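Local coordinates for hookworm platelet inhibitor 1 (Ancylostoma caninum, PDB 4TPV), which inhibits platelet aggregation and the adhesion of resting platelets to fibrinogen and collagen, possibly by binding integrins on the platelet surface, at residues Y34-M39 against T147-G152; Y26-A31 against Q172-I177; M112-H117 against E140-G145; W89-E94 against T106-N111. All coordinates share one frame; numbering follows the deposited sequence. Where two conformers were deposited one is given.

Overall arrangement
The four contacts of this CAP-family monomer are nested along the chain, contact 2 outermost. It spans the longest stretch of chain and encloses contact 1, which in turn encloses contacts 4 and 3, one following the other. Their centres lie between about 10 Å (contacts 1 and 2) and about 17 Å (contacts 2 and 4) apart. Helix 13-34 supplies one side of contact 2 and leads into contact 1, while helix 107-113 serves contacts 3 and 4. Arg27, on the first helix, binds carbonyl oxygens of Met112 and Trp114, linking contact 2 to contact 3. Contact 2 itself, together with the Met39-Cys176 backbone bond, ties the 172-177 segment to helix 13-34 and the loop after it.

Contact 1. Residues Y34-M39 against T147-G152; sequences YKTSKM and TIYEEG
Tyr149 meets Thr36 and Tyr34 through different parts of its side chain. Its CG lies between the backbone N and the carbonyl carbon (chi1 55°), which brings the ring across the Thr36 side chain at about a right angle, with Thr36 CG2 3.6 Å from Tyr149 CD1. At the far end of the ring, Tyr149 OH approaches Tyr34 CD2 obliquely at 3.6 Å. Glu150 follows with both backbone and side chain. Its carbonyl oxygen accepts a hydrogen bond from the backbone of Ser37 (Ser37 N to Glu150 O 3.1 Å), the donor standing 39° above the carbonyl plane. A CA-H of Thr36 and a water that also accepts from Lys38 N crowd round the same oxygen, which is therefore gripped from several directions. The Glu150 side chain runs beside that of Lys38, pointing the same way, with Glu150 CG 3.6 Å from Lys38 CE; the ammonium of Lys38 itself forms a salt bridge with Asp160. Glu151 offers its CA-H to the carbonyl of Lys35 (Glu151 CA to Lys35 O 3.3 Å), and its carboxylate forms a salt bridge with Lys98. Gly152 closes the contact: its backbone N donates to Lys35 O at 2.8 Å. Together the two backbone bonds make a single beta bridge, Thr36 with Glu151, and not a sheet. The bridge lies just beyond the end of helix 13-34, where Lys35 leaves helical geometry with positive phi, and Phe30 of that helix underlies it, stacking on Tyr34 and meeting Tyr149 edge-to-face, while the loop after strand 130-138 supplies the opposing side.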
loop_
_atom_site.group_PDB
_atom_site.type_symbol
_atom_site.label_atom_id
_atom_site.label_comp_id
_atom_site.label_asym_id
_atom_site.label_seq_id
_atom_site.Cartn_x
_atom_site.Cartn_y
_atom_site.Cartn_z
ATOM N N TYR A 34 5.422 5.959 -14.916
ATOM C CA TYR A 34 4.335 6.917 -15.160
ATOM C C TYR A 34 4.739 8.365 -14.903
ATOM O O TYR A 34 3.964 9.277 -15.184
ATOM C CB TYR A 34 3.097 6.563 -14.302
ATOM C CG TYR A 34 2.399 5.302 -14.762
ATOM C CD1 TYR A 34 2.851 4.056 -14.368
ATOM C CD2 TYR A 34 1.305 5.358 -15.615
ATOM C CE1 TYR A 34 2.249 2.894 -14.810
ATOM C CE2 TYR A 34 0.674 4.195 -16.049
ATOM C CZ TYR A 34 1.152 2.974 -15.657
ATOM O OH TYR A 34 0.522 1.834 -16.110
ATOM N N LYS A 35 5.943 8.575 -14.365
ATOM C CA LYS A 35 6.461 9.917 -14.095
ATOM C C LYS A 35 5.582 10.638 -13.074
ATOM O O LYS A 35 4.847 11.575 -13.393
ATOM C CB LYS A 35 6.576 10.739 -15.385
ATOM C CG LYS A 35 7.426 10.076 -16.462
ATOM C CD LYS A 35 8.798 9.699 -15.925
ATOM C CE LYS A 35 9.633 8.977 -16.993
ATOM N NZ LYS A 35 10.808 8.256 -16.402
ATOM N N THR A 36 5.670 10.183 -11.832
ATOM C CA THR A 36 4.868 10.730 -10.751
ATOM C C THR A 36 5.742 11.626 -9.871
ATOM O O THR A 36 6.788 11.181 -9.394
ATOM C CB THR A 36 4.243 9.613 -9.883
ATOM O OG1 THR A 36 5.280 8.902 -9.184
ATOM C CG2 THR A 36 3.470 8.609 -10.759
ATOM N N SER A 37 5.293 12.862 -9.641
ATOM C CA SER A 37 6.139 13.893 -9.040
ATOM C C SER A 37 6.239 13.923 -7.508
ATOM O O SER A 37 7.090 14.637 -6.983
ATOM C CB SER A 37 5.668 15.264 -9.514
ATOM O OG SER A 37 4.302 15.464 -9.180
ATOM N N LYS A 38 5.380 13.190 -6.796
ATOM C CA LYS A 38 5.455 13.179 -5.330
ATOM C C LYS A 38 4.929 11.871 -4.735
ATOM O O LYS A 38 4.086 11.847 -3.828
ATOM C CB LYS A 38 4.722 14.395 -4.755
ATOM C CG LYS A 38 3.312 14.637 -5.243
ATOM C CD LYS A 38 2.705 15.818 -4.484
ATOM C CE LYS A 38 1.391 16.258 -5.110
ATOM N NZ LYS A 38 0.811 17.426 -4.365
ATOM N N MET A 39 5.478 10.769 -5.235
ATOM C CA MET A 39 5.120 9.455 -4.712
ATOM C C MET A 39 5.859 9.245 -3.406
ATOM O O MET A 39 7.080 9.235 -3.382
ATOM C CB MET A 39 5.472 8.348 -5.706
ATOM C CG MET A 39 5.033 6.969 -5.240
ATOM S SD MET A 39 3.297 6.623 -5.549
ATOM C CE MET A 39 3.224 6.465 -7.340
ATOM N N THR A 147 -7.584 12.386 -8.043
ATOM C CA THR A 147 -6.326 12.111 -8.726
ATOM C C THR A 147 -5.454 11.174 -7.889
ATOM O O THR A 147 -5.118 11.495 -6.738
ATOM C CB THR A 147 -5.586 13.431 -9.016
ATOM O OG1 THR A 147 -6.401 14.244 -9.872
ATOM C CG2 THR A 147 -4.243 13.162 -9.706
ATOM N N ILE A 148 -5.122 10.016 -8.465
ATOM C CA ILE A 148 -4.278 9.014 -7.807
ATOM C C ILE A 148 -2.862 9.538 -7.599
ATOM O O ILE A 148 -2.259 9.337 -6.526
ATOM C CB ILE A 148 -4.208 7.699 -8.623
ATOM C CG1 ILE A 148 -5.600 7.176 -8.963
ATOM C CG2 ILE A 148 -3.397 6.633 -7.851
ATOM C CD1 ILE A 148 -5.578 6.130 -10.108
ATOM N N TYR A 149 -2.323 10.188 -8.630
ATOM C CA TYR A 149 -0.963 10.723 -8.580
ATOM C C TYR A 149 -0.839 11.949 -9.450
ATOM O O TYR A 149 -1.442 12.008 -10.535
ATOM C CB TYR A 149 0.048 9.674 -9.051
ATOM C CG TYR A 149 -0.274 9.126 -10.429
ATOM C CD1 TYR A 149 0.207 9.742 -11.594
ATOM C CD2 TYR A 149 -1.056 7.994 -10.566
ATOM C CE1 TYR A 149 -0.111 9.233 -12.842
ATOM C CE2 TYR A 149 -1.360 7.469 -11.796
ATOM C CZ TYR A 149 -0.883 8.084 -12.937
ATOM O OH TYR A 149 -1.195 7.564 -14.190
ATOM N N GLU A 150 -0.061 12.928 -8.992
ATOM C CA GLU A 150 0.302 14.046 -9.860
ATOM C C GLU A 150 1.454 13.633 -10.769
ATOM O O GLU A 150 2.296 12.838 -10.373
ATOM C CB GLU A 150 0.683 15.283 -9.042
ATOM C CG GLU A 150 -0.446 15.830 -8.179
ATOM C CD GLU A 150 -1.618 16.346 -9.000
ATOM O OE1 GLU A 150 -1.413 16.750 -10.168
ATOM O OE2 GLU A 150 -2.746 16.342 -8.476
ATOM N N GLU A 151 1.487 14.184 -11.979
ATOM C CA GLU A 151 2.511 13.801 -12.948
ATOM C C GLU A 151 3.609 14.837 -13.048
ATOM O O GLU A 151 3.336 16.036 -13.079
ATOM C CB GLU A 151 1.891 13.582 -14.326
ATOM C CG GLU A 151 1.024 12.333 -14.416
ATOM C CD GLU A 151 0.172 12.321 -15.671
ATOM O OE1 GLU A 151 0.173 13.343 -16.386
ATOM O OE2 GLU A 151 -0.502 11.302 -15.935
ATOM N N GLY A 152 4.852 14.361 -13.123
ATOM C CA GLY A 152 6.006 15.212 -13.361
ATOM C C GLY A 152 7.273 14.494 -12.940
ATOM O O GLY A 152 7.205 13.337 -12.541
HETATM O O HOH W 1 2.158 9.259 -16.926
HETATM O O HOH W 2 3.427 17.454 -10.853
HETATM O O HOH W 3 2.888 12.022 -7.624
#

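Contact 2. Residues Y26-A31 against Q172-I177; sequences YRAAFA and QNLLCI
The carboxamide of Gln172 is the one flat side-chain group that reaches the helix, and it does so through its oxygen: Gln172 OE1 lies 3.8 Å from Ala28 CB. The other flat groups involved are peptides of the helix. Leu174 CD1 comes to 3.5 Å from Ala28 O, and Leu175 CD2 approaches Arg27 O at 3.9 Å, so that methyl groups rest against the carbonyls. Both leucines carry CG anti to the carbonyl carbon (chi1 -72° in Leu174), a choice that sends the two branched ends toward the helix. Both also touch Ala31, whose CB is 4.0 Å from Leu174 O and 4.2 Å from Leu175 CD2. Ala28 and Ala31 are about one turn apart, and their small side chains are consistent with the close approach of the loop, the CA atoms of Ala28 and Leu174 being separated by 6.0 Å. Beyond the leucines the chain enters strand 176-177. With no hydrogen bond across it, the contact rests on van der Waals packing of leucine methyls against alanines and helix carbonyls; the directional ties lie next door, in the disulfide of Cys176 with Cys158 and its backbone bonds to Met39 and Thr41.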
loop_
_atom_site.group_PDB
_atom_site.type_symbol
_atom_site.label_atom_id
_atom_site.label_comp_id
_atom_site.label_asym_id
_atom_site.label_seq_id
_atom_site.Cartn_x
_atom_site.Cartn_y
_atom_site.Cartn_z
ATOM N N TYR A 26 6.764 -1.514 -5.905
ATOM C CA TYR A 26 5.665 -1.210 -6.816
ATOM C C TYR A 26 5.577 0.290 -7.043
ATOM O O TYR A 26 5.383 0.763 -8.151
ATOM C CB TYR A 26 4.320 -1.690 -6.265
ATOM C CG TYR A 26 4.121 -3.185 -6.151
ATOM C CD1 TYR A 26 4.842 -4.067 -6.919
ATOM C CD2 TYR A 26 3.171 -3.701 -5.274
ATOM C CE1 TYR A 26 4.633 -5.434 -6.818
ATOM C CE2 TYR A 26 2.967 -5.057 -5.159
ATOM C CZ TYR A 26 3.702 -5.914 -5.939
ATOM O OH TYR A 26 3.496 -7.267 -5.812
ATOM N N ARG A 27 5.707 1.049 -5.962
ATOM C CA ARG A 27 5.567 2.505 -6.074
ATOM C C ARG A 27 6.753 3.149 -6.825
ATOM O O ARG A 27 6.580 4.105 -7.579
ATOM C CB ARG A 27 5.376 3.114 -4.664
ATOM C CG ARG A 27 4.042 2.718 -4.038
ATOM C CD ARG A 27 3.959 3.062 -2.540
ATOM N NE ARG A 27 3.987 4.507 -2.314
ATOM C CZ ARG A 27 2.918 5.302 -2.416
ATOM N NH1 ARG A 27 1.739 4.782 -2.751
ATOM N NH2 ARG A 27 3.031 6.615 -2.224
ATOM N N ALA A 28 7.961 2.612 -6.637
ATOM C CA ALA A 28 9.128 3.082 -7.385
ATOM C C ALA A 28 9.006 2.748 -8.880
ATOM O O ALA A 28 9.324 3.573 -9.733
ATOM C CB ALA A 28 10.398 2.467 -6.804
ATOM N N ALA A 29 8.568 1.529 -9.184
ATOM C CA ALA A 29 8.360 1.139 -10.578
ATOM C C ALA A 29 7.313 2.045 -11.182
ATOM O O ALA A 29 7.468 2.551 -12.294
ATOM C CB ALA A 29 7.933 -0.320 -10.676
ATOM N N PHE A 30 6.232 2.254 -10.440
ATOM C CA PHE A 30 5.158 3.092 -10.943
ATOM C C PHE A 30 5.631 4.530 -11.143
ATOM O O PHE A 30 5.335 5.149 -12.174
ATOM C CB PHE A 30 3.962 3.055 -9.993
ATOM C CG PHE A 30 2.697 3.527 -10.633
ATOM C CD1 PHE A 30 2.362 4.864 -10.628
ATOM C CD2 PHE A 30 1.847 2.624 -11.237
ATOM C CE1 PHE A 30 1.181 5.294 -11.215
ATOM C CE2 PHE A 30 0.672 3.040 -11.819
ATOM C CZ PHE A 30 0.343 4.373 -11.821
ATOM N N ALA A 31 6.396 5.067 -10.197
ATOM C CA ALA A 31 6.840 6.461 -10.286
ATOM C C ALA A 31 7.748 6.703 -11.493
ATOM O O ALA A 31 7.665 7.749 -12.142
ATOM C CB ALA A 31 7.575 6.885 -8.986
ATOM N N GLN A 172 15.932 5.054 -5.039
ATOM C CA GLN A 172 16.423 5.540 -6.333
ATOM C C GLN A 172 16.023 6.990 -6.605
ATOM O O GLN A 172 15.908 7.408 -7.757
ATOM C CB GLN A 172 15.934 4.622 -7.473
ATOM C CG GLN A 172 16.349 3.141 -7.316
ATOM C CD GLN A 172 15.428 2.348 -6.343
ATOM O OE1 GLN A 172 14.204 2.347 -6.491
ATOM N NE2 GLN A 172 16.025 1.671 -5.362
ATOM N N ASN A 173 15.873 7.771 -5.537
ATOM C CA ASN A 173 15.424 9.155 -5.656
ATOM C C ASN A 173 14.142 9.302 -6.479
ATOM O O ASN A 173 13.972 10.283 -7.223
ATOM C CB ASN A 173 16.543 10.015 -6.235
ATOM C CG ASN A 173 17.699 10.148 -5.276
ATOM O OD1 ASN A 173 18.777 9.613 -5.515
ATOM N ND2 ASN A 173 17.467 10.832 -4.156
ATOM N N LEU A 174 13.233 8.354 -6.284
ATOM C CA LEU A 174 11.948 8.351 -6.963
ATOM C C LEU A 174 10.813 8.686 -6.019
ATOM O O LEU A 174 9.755 9.144 -6.463
ATOM C CB LEU A 174 11.672 6.984 -7.596
ATOM C CG LEU A 174 12.511 6.648 -8.830
ATOM C CD1 LEU A 174 12.367 5.176 -9.174
ATOM C CD2 LEU A 174 12.102 7.540 -10.006
ATOM N N LEU A 175 11.034 8.444 -4.721
ATOM C CA LEU A 175 9.990 8.568 -3.702
ATOM C C LEU A 175 10.321 9.659 -2.686
ATOM O O LEU A 175 11.464 10.081 -2.562
ATOM C CB LEU A 175 9.787 7.221 -2.985
ATOM C CG LEU A 175 9.576 5.976 -3.857
ATOM C CD1 LEU A 175 9.275 4.747 -3.004
ATOM C CD2 LEU A 175 8.485 6.211 -4.903
ATOM N N CYS A 176 9.298 10.127 -1.981
ATOM C CA CYS A 176 9.472 11.177 -0.971
ATOM C C CYS A 176 9.430 10.584 0.414
ATOM O O CYS A 176 8.510 9.853 0.734
ATOM C CB CYS A 176 8.373 12.226 -1.075
ATOM S SG CYS A 176 8.174 12.986 -2.693
ATOM N N ILE A 177 10.399 10.933 1.261
ATOM C CA ILE A 177 10.443 10.393 2.633
ATOM C C ILE A 177 10.411 11.495 3.696
ATOM O O ILE A 177 10.960 12.575 3.505
ATOM C CB ILE A 177 11.710 9.524 2.823
ATOM C CG1 ILE A 177 11.687 8.773 4.157
ATOM C CG2 ILE A 177 12.991 10.349 2.667
ATOM C CD1 ILE A 177 10.621 7.716 4.251
#

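Contact 3. Residues M112-H117 against E140-G145; sequences MVWDSH and EAKGDG
Lys142 lies flat over the indole of Trp114, and here the packing is tight. Its CA stands 3.6 Å from the centroid of the six-membered ring, 12° off the ring normal, a CH-pi contact over one face. The aliphatic chain carries on across the ring at about a right angle, with Lys142 CG 3.5 Å from Trp114 CZ3. Trp114 reaches this position because its CG is turned roughly opposite the backbone N (chi1 -151°), which sends the indole out toward the 140-145 loop. Gly143 adds a backbone approach, its N lying 3.7 Å from Trp114 CH2. Ala141 belongs to the same close packing: its CB touches Trp114 NE1 at 3.7 Å, obliquely to the ring, and Ser116 OG at 3.6 Å, this hydroxyl lying at the edge of the indole, in its plane. The loose side is at the ends of the loop, where Glu140 points away and Asp144 and Gly145 turn out to the exposed surface, Asp144 binding the backbone N of Lys102. No hydrogen bond joins the two segments directly. Polar ties run instead through a third residue: Glu67 OE2 accepts from the backbone N of both Ala141 and Lys142 and also pairs with His117 NE2, the other ring nitrogen, ND1, bonding to Asn111 O. The ammonium of Lys142, carried past the indole, ends in a salt bridge with Glu66 and a hydrogen bond to Ser107. The lysine thus works in two ways, its apolar stem covering the tryptophan while its charge is met beyond the ring by Glu66, which would be expected to offset the burial of the ammonium.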
loop_
_atom_site.group_PDB
_atom_site.type_symbol
_atom_site.label_atom_id
_atom_site.label_comp_id
_atom_site.label_asym_id
_atom_site.label_seq_id
_atom_site.Cartn_x
_atom_site.Cartn_y
_atom_site.Cartn_z
ATOM N N MET A 112 -2.343 1.101 -3.491
ATOM C CA MET A 112 -0.910 0.835 -3.433
ATOM C C MET A 112 -0.066 1.952 -4.030
ATOM O O MET A 112 1.047 2.182 -3.566
ATOM C CB MET A 112 -0.559 -0.491 -4.129
ATOM C CG MET A 112 -1.093 -1.716 -3.415
ATOM S SD MET A 112 -0.198 -3.231 -3.836
ATOM C CE MET A 112 -0.407 -3.289 -5.610
ATOM N N VAL A 113 -0.586 2.662 -5.033
ATOM C CA VAL A 113 0.210 3.711 -5.692
ATOM C C VAL A 113 -0.339 5.136 -5.513
ATOM O O VAL A 113 0.166 6.085 -6.134
ATOM C CB VAL A 113 0.391 3.398 -7.198
ATOM C CG1 VAL A 113 1.090 2.042 -7.365
ATOM C CG2 VAL A 113 -0.957 3.468 -7.963
ATOM N N TRP A 114 -1.315 5.310 -4.626
ATOM C CA TRP A 114 -1.794 6.662 -4.311
ATOM C C TRP A 114 -0.612 7.501 -3.808
ATOM O O TRP A 114 0.077 7.081 -2.871
ATOM C CB TRP A 114 -2.918 6.613 -3.260
ATOM C CG TRP A 114 -3.853 7.764 -3.434
ATOM C CD1 TRP A 114 -3.689 9.038 -2.960
ATOM C CD2 TRP A 114 -5.072 7.771 -4.193
ATOM N NE1 TRP A 114 -4.746 9.835 -3.355
ATOM C CE2 TRP A 114 -5.607 9.082 -4.111
ATOM C CE3 TRP A 114 -5.777 6.794 -4.908
ATOM C CZ2 TRP A 114 -6.808 9.447 -4.735
ATOM C CZ3 TRP A 114 -6.980 7.156 -5.536
ATOM C CH2 TRP A 114 -7.472 8.484 -5.444
ATOM N N ASP A 115 -0.356 8.661 -4.404
ATOM C CA ASP A 115 0.965 9.237 -4.199
ATOM C C ASP A 115 1.131 9.721 -2.751
ATOM O O ASP A 115 2.225 9.615 -2.187
ATOM C CB ASP A 115 1.300 10.333 -5.258
ATOM C CG ASP A 115 0.341 11.505 -5.283
ATOM O OD1 ASP A 115 -0.654 11.552 -4.537
ATOM O OD2 ASP A 115 0.605 12.405 -6.101
ATOM N N SER A 116 0.041 10.162 -2.122
ATOM C CA SER A 116 0.146 10.723 -0.782
ATOM C C SER A 116 0.101 9.640 0.294
ATOM O O SER A 116 0.302 9.934 1.483
ATOM C CB SER A 116 -0.957 11.758 -0.529
ATOM O OG SER A 116 -2.237 11.184 -0.725
ATOM N N HIS A 117 -0.156 8.400 -0.097
ATOM C CA HIS A 117 -0.094 7.313 0.891
ATOM C C HIS A 117 1.336 7.093 1.381
ATOM O O HIS A 117 2.235 6.878 0.573
ATOM C CB HIS A 117 -0.643 5.999 0.323
ATOM C CG HIS A 117 -2.134 5.908 0.343
ATOM N ND1 HIS A 117 -2.826 4.906 -0.307
ATOM C CD2 HIS A 117 -3.070 6.701 0.915
ATOM C CE1 HIS A 117 -4.123 5.091 -0.139
ATOM N NE2 HIS A 117 -4.299 6.166 0.607
ATOM N N GLU A 140 -5.819 9.044 4.849
ATOM C CA GLU A 140 -7.000 8.919 4.004
ATOM C C GLU A 140 -7.044 9.976 2.901
ATOM O O GLU A 140 -6.925 11.176 3.157
ATOM C CB GLU A 140 -8.267 8.992 4.856
ATOM C CG GLU A 140 -8.453 7.801 5.782
ATOM C CD GLU A 140 -9.648 7.970 6.706
ATOM O OE1 GLU A 140 -10.265 9.061 6.696
ATOM O OE2 GLU A 140 -9.967 7.015 7.445
ATOM N N ALA A 141 -7.235 9.513 1.670
ATOM C CA ALA A 141 -7.178 10.379 0.502
ATOM C C ALA A 141 -7.931 9.804 -0.699
ATOM O O ALA A 141 -8.435 10.557 -1.522
ATOM C CB ALA A 141 -5.723 10.632 0.118
ATOM N N LYS A 142 -7.991 8.479 -0.816
ATOM C CA LYS A 142 -8.546 7.830 -2.005
ATOM C C LYS A 142 -10.066 8.038 -2.122
ATOM O O LYS A 142 -10.788 8.025 -1.132
ATOM C CB LYS A 142 -8.213 6.337 -1.990
ATOM C CG LYS A 142 -8.862 5.473 -3.092
ATOM C CD LYS A 142 -8.149 4.107 -3.109
ATOM C CE LYS A 142 -8.956 2.984 -3.790
ATOM N NZ LYS A 142 -10.142 2.546 -2.978
ATOM N N GLY A 143 -10.546 8.235 -3.343
ATOM C CA GLY A 143 -11.963 8.443 -3.574
ATOM C C GLY A 143 -12.258 8.505 -5.060
ATOM O O GLY A 143 -11.389 8.892 -5.851
ATOM N N ASP A 144 -13.481 8.132 -5.425
ATOM C CA ASP A 144 -13.937 8.181 -6.816
ATOM C C ASP A 144 -13.712 9.572 -7.389
ATOM O O ASP A 144 -14.099 10.576 -6.785
ATOM C CB ASP A 144 -15.415 7.799 -6.899
ATOM C CG ASP A 144 -15.899 7.593 -8.317
ATOM O OD1 ASP A 144 -15.087 7.295 -9.220
ATOM O OD2 ASP A 144 -17.129 7.707 -8.520
ATOM N N GLY A 145 -13.087 9.611 -8.570
ATOM C CA GLY A 145 -12.899 10.853 -9.295
ATOM C C GLY A 145 -11.694 11.669 -8.867
ATOM O O GLY A 145 -11.405 12.717 -9.463
#

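Contact 4. Residues W89-E94 against T106-N111; sequences WSEIFE and TSNIAN
Glu91 reaches helix 107-113 with a straight side chain: CG stands opposite the carbonyl carbon (chi1 -67°) and the chain is extended beyond it, which delivers the carboxylate to the amino end of the helix, where Asn108 and Ile109 present their backbone N-H groups. Glu91 OE1 takes the N-H of Ile109 at 3.0 Å, nearly straight at 162°, from the anti side and somewhat out of the carboxylate plane. It also takes a weak bond from Asn108 N, 2.9 Å from the same OE1. The second oxygen, Glu91 OE2, receives Asn108 ND2 at 2.9 Å from above the carboxylate, the two flat groups being turned 37° apart. A water donating to Glu91 OE2 accepts from Ser107 N. With four donors around it, the carboxylate is held firmly, and the helix amino end would be expected to stabilise its negative charge. Next to this polar group, from the CB of Glu91 inward, the contact is apolar: Ile109 CG2 lies 3.5 Å from Glu91 CB, and Ile109 CD1 is 3.8 Å from Trp89 CE3. Farther along, Thr106 CG2 packs on Glu94 CB at 3.6 Å; Thr106 occupies the N-cap position, though its side chain makes no capping bond. The contact thus pins the 3-10 turn 91-94, which follows helix 80-89, to the start of helix 107-113, while the indole of Trp89 stacks on Tyr26 of helix 13-34, so the contact also borders that helix.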
loop_
_atom_site.group_PDB
_atom_site.type_symbol
_atom_site.label_atom_id
_atom_site.label_comp_id
_atom_site.label_asym_id
_atom_site.label_seq_id
_atom_site.Cartn_x
_atom_site.Cartn_y
_atom_site.Cartn_z
ATOM N N TRP A 89 -1.408 -5.799 -7.662
ATOM C CA TRP A 89 -0.650 -5.142 -8.738
ATOM C C TRP A 89 -1.243 -5.397 -10.127
ATOM O O TRP A 89 -1.241 -4.505 -10.985
ATOM C CB TRP A 89 0.817 -5.601 -8.712
ATOM C CG TRP A 89 1.597 -5.111 -9.912
ATOM C CD1 TRP A 89 1.793 -5.775 -11.085
ATOM C CD2 TRP A 89 2.258 -3.847 -10.054
ATOM N NE1 TRP A 89 2.554 -5.015 -11.941
ATOM C CE2 TRP A 89 2.848 -3.823 -11.334
ATOM C CE3 TRP A 89 2.418 -2.739 -9.219
ATOM C CZ2 TRP A 89 3.588 -2.731 -11.797
ATOM C CZ3 TRP A 89 3.143 -1.661 -9.672
ATOM C CH2 TRP A 89 3.720 -1.661 -10.956
ATOM N N SER A 90 -1.773 -6.601 -10.338
ATOM C CA SER A 90 -2.318 -6.968 -11.650
ATOM C C SER A 90 -3.453 -6.049 -12.121
ATOM O O SER A 90 -3.776 -6.014 -13.313
ATOM C CB SER A 90 -2.801 -8.418 -11.631
ATOM O OG SER A 90 -1.701 -9.313 -11.547
ATOM N N GLU A 91 -4.041 -5.281 -11.212
ATOM C CA GLU A 91 -5.102 -4.359 -11.587
ATOM C C GLU A 91 -4.573 -3.203 -12.414
ATOM O O GLU A 91 -5.345 -2.430 -12.986
ATOM C CB GLU A 91 -5.815 -3.824 -10.339
ATOM C CG GLU A 91 -6.584 -4.893 -9.602
ATOM C CD GLU A 91 -7.368 -4.334 -8.436
ATOM O OE1 GLU A 91 -7.100 -3.171 -8.059
ATOM O OE2 GLU A 91 -8.271 -5.044 -7.936
ATOM N N ILE A 92 -3.250 -3.065 -12.447
ATOM C CA ILE A 92 -2.634 -1.991 -13.214
ATOM C C ILE A 92 -3.129 -1.986 -14.666
ATOM O O ILE A 92 -3.243 -0.924 -15.278
ATOM C CB ILE A 92 -1.084 -2.097 -13.153
ATOM C CG1 ILE A 92 -0.445 -0.778 -13.568
ATOM C CG2 ILE A 92 -0.566 -3.311 -13.952
ATOM C CD1 ILE A 92 1.090 -0.799 -13.470
ATOM N N PHE A 93 -3.470 -3.164 -15.182
ATOM C CA PHE A 93 -3.987 -3.260 -16.551
ATOM C C PHE A 93 -5.358 -2.633 -16.747
ATOM O O PHE A 93 -5.784 -2.412 -17.883
ATOM C CB PHE A 93 -4.011 -4.738 -16.990
ATOM C CG PHE A 93 -2.642 -5.310 -17.198
ATOM C CD1 PHE A 93 -1.969 -5.094 -18.399
ATOM C CD2 PHE A 93 -2.011 -6.025 -16.193
ATOM C CE1 PHE A 93 -0.696 -5.607 -18.593
ATOM C CE2 PHE A 93 -0.734 -6.532 -16.375
ATOM C CZ PHE A 93 -0.076 -6.327 -17.577
ATOM N N GLU A 94 -6.054 -2.330 -15.654
ATOM C CA GLU A 94 -7.381 -1.729 -15.759
ATOM C C GLU A 94 -7.367 -0.227 -15.471
ATOM O O GLU A 94 -8.389 0.448 -15.625
ATOM C CB GLU A 94 -8.366 -2.447 -14.816
ATOM C CG GLU A 94 -8.566 -3.923 -15.165
ATOM C CD GLU A 94 -9.251 -4.134 -16.509
ATOM O OE1 GLU A 94 -10.062 -3.278 -16.931
ATOM O OE2 GLU A 94 -8.976 -5.174 -17.155
ATOM N N THR A 106 -9.942 -1.417 -9.961
ATOM C CA THR A 106 -8.646 -0.788 -9.720
ATOM C C THR A 106 -8.454 -0.307 -8.287
ATOM O O THR A 106 -7.524 0.439 -8.008
ATOM C CB THR A 106 -8.427 0.430 -10.652
ATOM O OG1 THR A 106 -9.528 1.342 -10.524
ATOM C CG2 THR A 106 -8.314 -0.021 -12.094
ATOM N N SER A 107 -9.331 -0.715 -7.383
ATOM C CA SER A 107 -9.253 -0.182 -6.026
ATOM C C SER A 107 -7.950 -0.602 -5.331
ATOM O O SER A 107 -7.328 0.196 -4.623
ATOM C CB SER A 107 -10.465 -0.630 -5.218
ATOM O OG SER A 107 -10.435 -0.095 -3.900
ATOM N N ASN A 108 -7.518 -1.837 -5.542
ATOM C CA ASN A 108 -6.313 -2.282 -4.842
ATOM C C ASN A 108 -5.069 -1.598 -5.396
ATOM O O ASN A 108 -4.221 -1.108 -4.638
ATOM C CB ASN A 108 -6.172 -3.803 -4.923
ATOM C CG ASN A 108 -7.319 -4.522 -4.253
ATOM O OD1 ASN A 108 -7.507 -4.412 -3.031
ATOM N ND2 ASN A 108 -8.079 -5.275 -5.028
ATOM N N ILE A 109 -4.929 -1.556 -6.714
ATOM C CA ILE A 109 -3.742 -0.910 -7.243
ATOM C C ILE A 109 -3.736 0.579 -6.862
ATOM O O ILE A 109 -2.707 1.114 -6.508
ATOM C CB ILE A 109 -3.608 -1.093 -8.780
ATOM C CG1 ILE A 109 -2.316 -0.440 -9.286
ATOM C CG2 ILE A 109 -4.805 -0.525 -9.516
ATOM C CD1 ILE A 109 -1.032 -1.137 -8.811
ATOM N N ALA A 110 -4.897 1.229 -6.905
ATOM C CA ALA A 110 -4.963 2.648 -6.536
ATOM C C ALA A 110 -4.501 2.892 -5.090
ATOM O O ALA A 110 -3.817 3.898 -4.815
ATOM C CB ALA A 110 -6.386 3.177 -6.753
ATOM N N ASN A 111 -4.858 2.004 -4.168
ATOM C CA ASN A 111 -4.412 2.173 -2.793
ATOM C C ASN A 111 -2.895 2.038 -2.714
ATOM O O ASN A 111 -2.234 2.765 -1.969
ATOM C CB ASN A 111 -5.069 1.148 -1.857
ATOM C CG ASN A 111 -6.256 1.722 -1.088
ATOM O OD1 ASN A 111 -6.222 2.861 -0.595
ATOM N ND2 ASN A 111 -7.309 0.911 -0.954
HETATM O O HOH W 4 -10.512 -3.602 -7.221
#